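Local coordinates for uncharacterized protein (PDB 4QB7) that probably forms part of the tip of fimbriae, the filamentous surface appendages through which the bacterium adheres to surfaces and builds biofilms, at residues T238-I250 against D292-T304. Sequence-based numbering, arbitrary orientation.
With SO4 (sulfate ion), chain F; SO4 (sulfate ion), chain C.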
ATOM      1  N   THR A 238      24.209  -1.593   3.558  1.00 45.39           N
ATOM      2  CA  THR A 238      25.193  -2.666   3.743  1.00 46.16           C
ATOM      3  C   THR A 238      26.490  -2.060   4.273  1.00 52.16           C
ATOM      4  O   THR A 238      26.643  -0.837   4.288  1.00 51.47           O
ATOM      5  CB  THR A 238      25.436  -3.470   2.440  1.00 52.05           C
ATOM      6  OG1 THR A 238      25.872  -2.604   1.387  1.00 52.82           O
ATOM      7  CG2 THR A 238      24.224  -4.284   2.008  1.00 46.69           C
ATOM      8  N   THR A 239      27.413  -2.914   4.724  1.00 51.01           N
ATOM      9  CA  THR A 239      28.725  -2.491   5.227  1.00 51.37           C
ATOM     10  C   THR A 239      29.563  -1.935   4.075  1.00 55.08           C
ATOM     11  O   THR A 239      29.420  -2.341   2.912  1.00 55.10           O
ATOM     12  CB  THR A 239      29.438  -3.649   5.941  1.00 60.35           C
ATOM     13  OG1 THR A 239      29.560  -4.757   5.046  1.00 64.31           O
ATOM     14  CG2 THR A 239      28.700  -4.098   7.179  1.00 56.58           C
ATOM     15  N   THR A 240      30.397  -0.969   4.395  1.00 50.99           N
ATOM     16  CA  THR A 240      31.242  -0.325   3.405  1.00 49.95           C
ATOM     17  C   THR A 240      32.684  -0.351   3.904  1.00 54.76           C
ATOM     18  O   THR A 240      32.917  -0.355   5.103  1.00 54.15           O
ATOM     19  CB  THR A 240      30.727   1.110   3.143  1.00 51.64           C
ATOM     20  OG1 THR A 240      29.300   1.113   3.004  1.00 53.26           O
ATOM     21  CG2 THR A 240      31.336   1.725   1.917  1.00 46.69           C
ATOM     22  N   ASP A 241      33.638  -0.406   2.991  1.00 53.70           N
ATOM     23  CA  ASP A 241      35.060  -0.326   3.293  1.00 55.16           C
ATOM     24  C   ASP A 241      35.753   0.170   2.061  1.00 59.02           C
ATOM     25  O   ASP A 241      36.333  -0.608   1.296  1.00 61.15           O
ATOM     26  CB  ASP A 241      35.655  -1.641   3.808  1.00 59.15           C
ATOM     27  CG  ASP A 241      37.054  -1.467   4.368  1.00 74.45           C
ATOM     28  OD1 ASP A 241      37.421  -0.300   4.737  1.00 73.06           O
ATOM     29  OD2 ASP A 241      37.778  -2.483   4.465  1.00 85.87           O
ATOM     30  N   GLN A 242      35.646   1.483   1.859  1.00 52.09           N
ATOM     31  CA  GLN A 242      36.123   2.190   0.696  1.00 49.99           C
ATOM     32  C   GLN A 242      37.046   3.293   1.118  1.00 49.48           C
ATOM     33  O   GLN A 242      36.567   4.324   1.568  1.00 47.92           O
ATOM     34  CB  GLN A 242      34.886   2.778  -0.051  1.00 51.06           C
ATOM     35  CG  GLN A 242      35.106   3.114  -1.542  1.00 56.73           C
ATOM     36  CD  GLN A 242      35.229   1.869  -2.370  1.00 73.17           C
ATOM     37  OE1 GLN A 242      34.277   1.074  -2.487  1.00 79.14           O
ATOM     38  NE2 GLN A 242      36.426   1.630  -2.878  1.00 59.21           N
ATOM     39  N   TRP A 243      38.360   3.102   0.969  1.00 45.87           N
ATOM     40  CA  TRP A 243      39.393   4.105   1.283  1.00 45.01           C
ATOM     41  C   TRP A 243      39.232   4.701   2.685  1.00 45.43           C
ATOM     42  O   TRP A 243      39.320   5.907   2.841  1.00 44.79           O
ATOM     43  CB  TRP A 243      39.379   5.254   0.227  1.00 44.45           C
ATOM     44  CG  TRP A 243      39.249   4.815  -1.197  1.00 46.69           C
ATOM     45  CD1 TRP A 243      40.008   3.883  -1.842  1.00 50.41           C
ATOM     46  CD2 TRP A 243      38.334   5.331  -2.173  1.00 47.11           C
ATOM     47  NE1 TRP A 243      39.599   3.759  -3.151  1.00 50.76           N
ATOM     48  CE2 TRP A 243      38.592   4.655  -3.391  1.00 51.72           C
ATOM     49  CE3 TRP A 243      37.324   6.311  -2.145  1.00 47.99           C
ATOM     50  CZ2 TRP A 243      37.873   4.918  -4.560  1.00 50.83           C
ATOM     51  CZ3 TRP A 243      36.615   6.574  -3.309  1.00 49.32           C
ATOM     52  CH2 TRP A 243      36.878   5.869  -4.492  1.00 50.44           C
ATOM     53  N   GLY A 244      38.984   3.863   3.682  1.00 43.07           N
ATOM     54  CA  GLY A 244      38.751   4.292   5.060  1.00 42.64           C
ATOM     55  C   GLY A 244      37.299   4.578   5.399  1.00 45.74           C
ATOM     56  O   GLY A 244      36.935   4.620   6.576  1.00 46.59           O
ATOM     57  N   TYR A 245      36.453   4.789   4.381  1.00 41.06           N
ATOM     58  CA  TYR A 245      35.026   5.066   4.579  1.00 39.53           C
ATOM     59  C   TYR A 245      34.339   3.769   4.959  1.00 45.13           C
ATOM     60  O   TYR A 245      34.398   2.825   4.181  1.00 45.88           O
ATOM     61  CB  TYR A 245      34.396   5.714   3.322  1.00 37.73           C
ATOM     62  CG  TYR A 245      32.917   5.998   3.466  1.00 37.79           C
ATOM     63  CD1 TYR A 245      32.466   7.192   4.029  1.00 39.15           C
ATOM     64  CD2 TYR A 245      31.961   5.058   3.076  1.00 37.63           C
ATOM     65  CE1 TYR A 245      31.103   7.463   4.148  1.00 37.94           C
ATOM     66  CE2 TYR A 245      30.601   5.310   3.221  1.00 37.43           C
ATOM     67  CZ  TYR A 245      30.178   6.522   3.731  1.00 43.03           C
ATOM     68  OH  TYR A 245      28.842   6.786   3.822  1.00 47.75           O
ATOM     69  N   ASN A 246      33.725   3.698   6.150  1.00 42.46           N
ATOM     70  CA  ASN A 246      33.100   2.460   6.578  1.00 43.40           C
ATOM     71  C   ASN A 246      31.735   2.642   7.278  1.00 49.78           C
ATOM     72  O   ASN A 246      31.343   1.842   8.142  1.00 52.71           O
ATOM     73  CB  ASN A 246      34.052   1.657   7.451  1.00 46.34           C
ATOM     74  CG  ASN A 246      34.308   2.204   8.806  1.00 68.70           C
ATOM     75  OD1 ASN A 246      34.082   3.382   9.086  1.00 59.54           O
ATOM     76  ND2 ASN A 246      34.779   1.337   9.681  1.00 70.00           N
ATOM     77  N   LYS A 247      30.969   3.594   6.804  1.00 43.79           N
ATOM     78  CA  LYS A 247      29.621   3.871   7.280  1.00 43.01           C
ATOM     79  C   LYS A 247      28.635   2.883   6.622  1.00 46.70           C
ATOM     80  O   LYS A 247      28.797   2.558   5.451  1.00 46.77           O
ATOM     81  CB  LYS A 247      29.312   5.353   6.921  1.00 44.67           C
ATOM     82  CG  LYS A 247      28.016   5.931   7.429  1.00 56.13           C
ATOM     83  CD  LYS A 247      28.074   6.416   8.854  1.00 58.54           C
ATOM     84  CE  LYS A 247      26.679   6.835   9.248  1.00 64.80           C
ATOM     85  NZ  LYS A 247      26.474   6.768  10.716  1.00 77.70           N
ATOM     86  N   SER A 248      27.641   2.377   7.366  1.00 44.58           N
ATOM     87  CA  SER A 248      26.584   1.502   6.815  1.00 44.54           C
ATOM     88  C   SER A 248      25.779   2.373   5.856  1.00 49.40           C
ATOM     89  O   SER A 248      25.266   3.430   6.270  1.00 49.06           O
ATOM     90  CB  SER A 248      25.715   0.920   7.933  1.00 47.97           C
ATOM     91  OG  SER A 248      24.655   0.096   7.472  1.00 54.74           O
ATOM     92  N   SER A 249      25.804   2.012   4.555  1.00 45.53           N
ATOM     93  CA  SER A 249      25.247   2.835   3.477  1.00 43.51           C
ATOM     94  C   SER A 249      24.881   2.045   2.209  1.00 44.43           C
ATOM     95  O   SER A 249      25.025   0.833   2.178  1.00 45.41           O
ATOM     96  CB  SER A 249      26.291   3.875   3.093  1.00 45.52           C
ATOM     97  OG  SER A 249      27.414   3.226   2.514  1.00 51.12           O
ATOM     98  N   ILE A 250      24.387   2.758   1.173  1.00 38.70           N
ATOM     99  CA  ILE A 250      24.081   2.261  -0.167  1.00 37.40           C
ATOM    100  C   ILE A 250      24.929   3.064  -1.164  1.00 41.91           C
ATOM    101  O   ILE A 250      24.816   4.289  -1.221  1.00 41.24           O
ATOM    102  CB  ILE A 250      22.564   2.285  -0.547  1.00 39.87           C
ATOM    103  CG1 ILE A 250      21.719   1.407   0.402  1.00 40.75           C
ATOM    104  CG2 ILE A 250      22.351   1.820  -1.995  1.00 39.19           C
ATOM    105  CD1 ILE A 250      20.571   2.064   0.925  1.00 44.57           C
ATOM    106  N   ASP A 292      26.978  10.980   1.503  1.00 38.65           N
ATOM    107  CA  ASP A 292      28.414  11.253   1.597  1.00 37.13           C
ATOM    108  C   ASP A 292      29.055  11.139   0.246  1.00 40.14           C
ATOM    109  O   ASP A 292      28.795  10.169  -0.465  1.00 40.06           O
ATOM    110  CB  ASP A 292      29.057  10.245   2.572  1.00 38.39           C
ATOM    111  CG  ASP A 292      28.536  10.326   4.001  1.00 47.43           C
ATOM    112  OD1 ASP A 292      28.105  11.425   4.417  1.00 47.61           O
ATOM    113  OD2 ASP A 292      28.597   9.296   4.718  1.00 51.90           O
ATOM    114  N   ILE A 293      29.861  12.139  -0.139  1.00 37.76           N
ATOM    115  CA  ILE A 293      30.632  12.145  -1.393  1.00 37.57           C
ATOM    116  C   ILE A 293      32.063  11.883  -0.983  1.00 42.92           C
ATOM    117  O   ILE A 293      32.675  12.715  -0.312  1.00 44.66           O
ATOM    118  CB  ILE A 293      30.444  13.421  -2.248  1.00 40.80           C
ATOM    119  CG1 ILE A 293      28.929  13.734  -2.437  1.00 41.16           C
ATOM    120  CG2 ILE A 293      31.185  13.276  -3.617  1.00 39.60           C
ATOM    121  CD1 ILE A 293      28.665  15.110  -2.941  1.00 50.91           C
ATOM    122  N   VAL A 294      32.547  10.672  -1.266  1.00 38.63           N
ATOM    123  CA  VAL A 294      33.851  10.184  -0.805  1.00 37.59           C
ATOM    124  C   VAL A 294      34.851  10.189  -1.925  1.00 43.17           C
ATOM    125  O   VAL A 294      34.642   9.505  -2.916  1.00 44.27           O
ATOM    126  CB  VAL A 294      33.685   8.753  -0.209  1.00 39.57           C
ATOM    127  CG1 VAL A 294      35.015   8.185   0.280  1.00 39.34           C
ATOM    128  CG2 VAL A 294      32.649   8.746   0.899  1.00 38.14           C
ATOM    129  N   THR A 295      35.937  10.950  -1.759  1.00 40.91           N
ATOM    130  CA  THR A 295      37.046  11.048  -2.711  1.00 40.90           C
ATOM    131  C   THR A 295      38.292  10.373  -2.111  1.00 44.10           C
ATOM    132  O   THR A 295      38.654  10.654  -0.972  1.00 42.68           O
ATOM    133  CB  THR A 295      37.317  12.507  -3.119  1.00 49.42           C
ATOM    134  OG1 THR A 295      36.115  13.117  -3.591  1.00 51.00           O
ATOM    135  CG2 THR A 295      38.393  12.630  -4.180  1.00 46.15           C
ATOM    136  N   LYS A 296      38.958   9.510  -2.904  1.00 41.47           N
ATOM    137  CA  LYS A 296      40.173   8.791  -2.521  1.00 41.30           C
ATOM    138  C   LYS A 296      41.356   9.725  -2.280  1.00 48.41           C
ATOM    139  O   LYS A 296      41.599  10.635  -3.077  1.00 48.90           O
ATOM    140  CB  LYS A 296      40.546   7.776  -3.615  1.00 42.42           C
ATOM    141  CG  LYS A 296      41.827   7.003  -3.371  1.00 44.62           C
ATOM    142  CD  LYS A 296      41.998   5.887  -4.364  1.00 47.12           C
ATOM    143  CE  LYS A 296      43.314   5.183  -4.178  1.00 47.38           C
ATOM    144  NZ  LYS A 296      43.382   3.938  -4.975  1.00 63.14           N
ATOM    145  N   VAL A 297      42.098   9.481  -1.192  1.00 45.51           N
ATOM    146  CA  VAL A 297      43.341  10.178  -0.913  1.00 44.93           C
ATOM    147  C   VAL A 297      44.421   9.091  -0.995  1.00 51.12           C
ATOM    148  O   VAL A 297      45.330   9.195  -1.817  1.00 52.24           O
ATOM    149  CB  VAL A 297      43.334  10.989   0.393  1.00 48.43           C
ATOM    150  CG1 VAL A 297      44.738  11.506   0.715  1.00 48.29           C
ATOM    151  CG2 VAL A 297      42.350  12.158   0.286  1.00 47.67           C
ATOM    152  N   THR A 298      44.265   8.004  -0.215  1.00 46.75           N
ATOM    153  CA  THR A 298      45.117   6.815  -0.263  1.00 46.30           C
ATOM    154  C   THR A 298      44.169   5.623  -0.193  1.00 53.25           C
ATOM    155  O   THR A 298      42.954   5.816  -0.144  1.00 52.70           O
ATOM    156  CB  THR A 298      46.234   6.797   0.816  1.00 46.10           C
ATOM    157  OG1 THR A 298      45.746   6.373   2.092  1.00 51.17           O
ATOM    158  CG2 THR A 298      46.983   8.094   0.933  1.00 35.21           C
ATOM    159  N   ASP A 299      44.704   4.395  -0.173  1.00 52.99           N
ATOM    160  CA  ASP A 299      43.887   3.177  -0.076  1.00 53.66           C
ATOM    161  C   ASP A 299      43.191   3.071   1.281  1.00 53.21           C
ATOM    162  O   ASP A 299      42.217   2.328   1.404  1.00 52.19           O
ATOM    163  CB  ASP A 299      44.757   1.932  -0.299  1.00 57.89           C
ATOM    164  CG  ASP A 299      45.326   1.855  -1.700  1.00 88.18           C
ATOM    165  OD1 ASP A 299      46.258   2.649  -2.013  1.00 92.92           O
ATOM    166  OD2 ASP A 299      44.817   1.035  -2.503  1.00 99.11           O
ATOM    167  N   THR A 300      43.702   3.818   2.286  1.00 47.16           N
ATOM    168  CA  THR A 300      43.242   3.798   3.676  1.00 46.19           C
ATOM    169  C   THR A 300      42.779   5.181   4.185  1.00 48.85           C
ATOM    170  O   THR A 300      42.439   5.312   5.357  1.00 49.34           O
ATOM    171  CB  THR A 300      44.358   3.267   4.586  1.00 45.32           C
ATOM    172  OG1 THR A 300      45.526   4.072   4.408  1.00 43.47           O
ATOM    173  CG2 THR A 300      44.659   1.777   4.359  1.00 37.81           C
ATOM    174  N   SER A 301      42.756   6.189   3.326  1.00 43.41           N
ATOM    175  CA  SER A 301      42.320   7.510   3.746  1.00 41.87           C
ATOM    176  C   SER A 301      41.540   8.211   2.633  1.00 46.90           C
ATOM    177  O   SER A 301      41.699   7.884   1.447  1.00 47.39           O
ATOM    178  CB  SER A 301      43.508   8.350   4.193  1.00 40.98           C
ATOM    179  OG  SER A 301      44.298   8.757   3.096  1.00 39.16           O
ATOM    180  N   ASN A 302      40.676   9.165   3.021  1.00 42.57           N
ATOM    181  CA  ASN A 302      39.834   9.877   2.063  1.00 41.77           C
ATOM    182  C   ASN A 302      39.350  11.233   2.580  1.00 44.07           C
ATOM    183  O   ASN A 302      39.528  11.585   3.747  1.00 42.67           O
ATOM    184  CB  ASN A 302      38.601   8.992   1.743  1.00 42.04           C
ATOM    185  CG  ASN A 302      37.570   8.971   2.827  1.00 46.17           C
ATOM    186  OD1 ASN A 302      36.890   9.962   3.067  1.00 42.15           O
ATOM    187  ND2 ASN A 302      37.409   7.843   3.488  1.00 41.49           N
ATOM    188  N   LEU A 303      38.641  11.933   1.713  1.00 41.86           N
ATOM    189  CA  LEU A 303      37.953  13.176   2.005  1.00 42.65           C
ATOM    190  C   LEU A 303      36.459  12.940   1.789  1.00 46.81           C
ATOM    191  O   LEU A 303      36.042  12.544   0.705  1.00 45.84           O
ATOM    192  CB  LEU A 303      38.486  14.269   1.116  1.00 43.58           C
ATOM    193  CG  LEU A 303      38.326  15.675   1.605  1.00 50.50           C
ATOM    194  CD1 LEU A 303      39.154  15.912   2.855  1.00 50.88           C
ATOM    195  CD2 LEU A 303      38.838  16.631   0.549  1.00 54.47           C
ATOM    196  N   THR A 304      35.671  13.066   2.851  1.00 44.80           N
ATOM    197  CA  THR A 304      34.236  12.844   2.779  1.00 44.77           C
ATOM    198  C   THR A 304      33.502  14.162   2.921  1.00 49.40           C
ATOM    199  O   THR A 304      33.744  14.912   3.853  1.00 50.60           O
ATOM    200  CB  THR A 304      33.807  11.814   3.828  1.00 44.32           C
ATOM    201  OG1 THR A 304      34.412  10.566   3.490  1.00 49.36           O
ATOM    202  CG2 THR A 304      32.311  11.617   3.889  1.00 35.57           C
TER
HETATM  203  S   SO4 F 405      26.730   3.239  10.832  0.70 75.67           S
HETATM  204  O1  SO4 F 405      27.836   2.635  10.098  0.70 70.16           O
HETATM  205  O2  SO4 F 405      25.603   3.580   9.933  0.70 78.40           O
HETATM  206  O3  SO4 F 405      26.253   2.281  11.836  0.70 80.90           O
HETATM  207  O4  SO4 F 405      27.155   4.458  11.506  0.70 74.28           O
HETATM  208  S   SO4 C 402      33.657   7.255   8.088  0.50 43.48           S
HETATM  209  O1  SO4 C 402      34.127   8.331   7.181  0.50 50.68           O
HETATM  210  O2  SO4 C 402      32.225   7.129   7.944  0.50 44.84           O
HETATM  211  O3  SO4 C 402      34.275   6.018   7.613  0.50 41.25           O
HETATM  212  O4  SO4 C 402      34.034   7.554   9.501  0.50 35.06           O
HETATM  213  O   HOH W   1      39.683   0.652  -0.053  1.00 58.95           O
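A type I' beta turn, Gln242 to Tyr245, sends the side chains of Trp243 and Tyr245 onto the closed end of a beta hairpin, strands 286-296 and 301-313. Trp243 supplies the largest part of the surface that 238-250 contributes. Its indole lies across the extended, all-anti chain of Lys296 at about a right angle: CB of Lys296 sits 3.7 Å from the centroid of the six-membered ring, a CH-pi contact over the face, and Lys296 CD approaches NE1. A lysine suits this place because its methylenes cover the ring while its amine continues past it. The opposite face meets the amide NE2 of Gln242, and the rim reaches Val294 O in plane. With an alanine at Trp243, the Lys296 methylenes would probably lose their aromatic cover and a gap would open beside Val294.

The turn's backbone is gripped too. Asn302 ND2 donates to Trp243 O (2.8 Å, 166°), the oxygen lying in the amide plane although the donor stands above the carbonyl plane; Thr304 OG1 bonds Asn302 OD1 and so helps fix the amide's rotation. Trp243 CA makes a C-H...O contact with Asp299 O at 3.3 Å. Gly244 suits the third place of the turn, where its positive phi would jam a CB against the carbonyl oxygen of Trp243.

Tyr245 has CG anti to its backbone nitrogen (chi1 179°), which brings one face of the ring against Val294 CG2, 3.9 Å from the centroid. Its hydroxyl donates to the anti lone pair of Asp292 OD2 (2.7 Å), with ring and carboxylate planes 79° apart.

Asp292 OD1 is in turn bonded to Thr306 of the hairpin's second strand. Tyr245 also stacks on Phe189 of strand 186-196, the neighbour of strand 286-296, so the loop between strands 229-230 and 250-251 packs against this antiparallel sheet at the far end of the molecule.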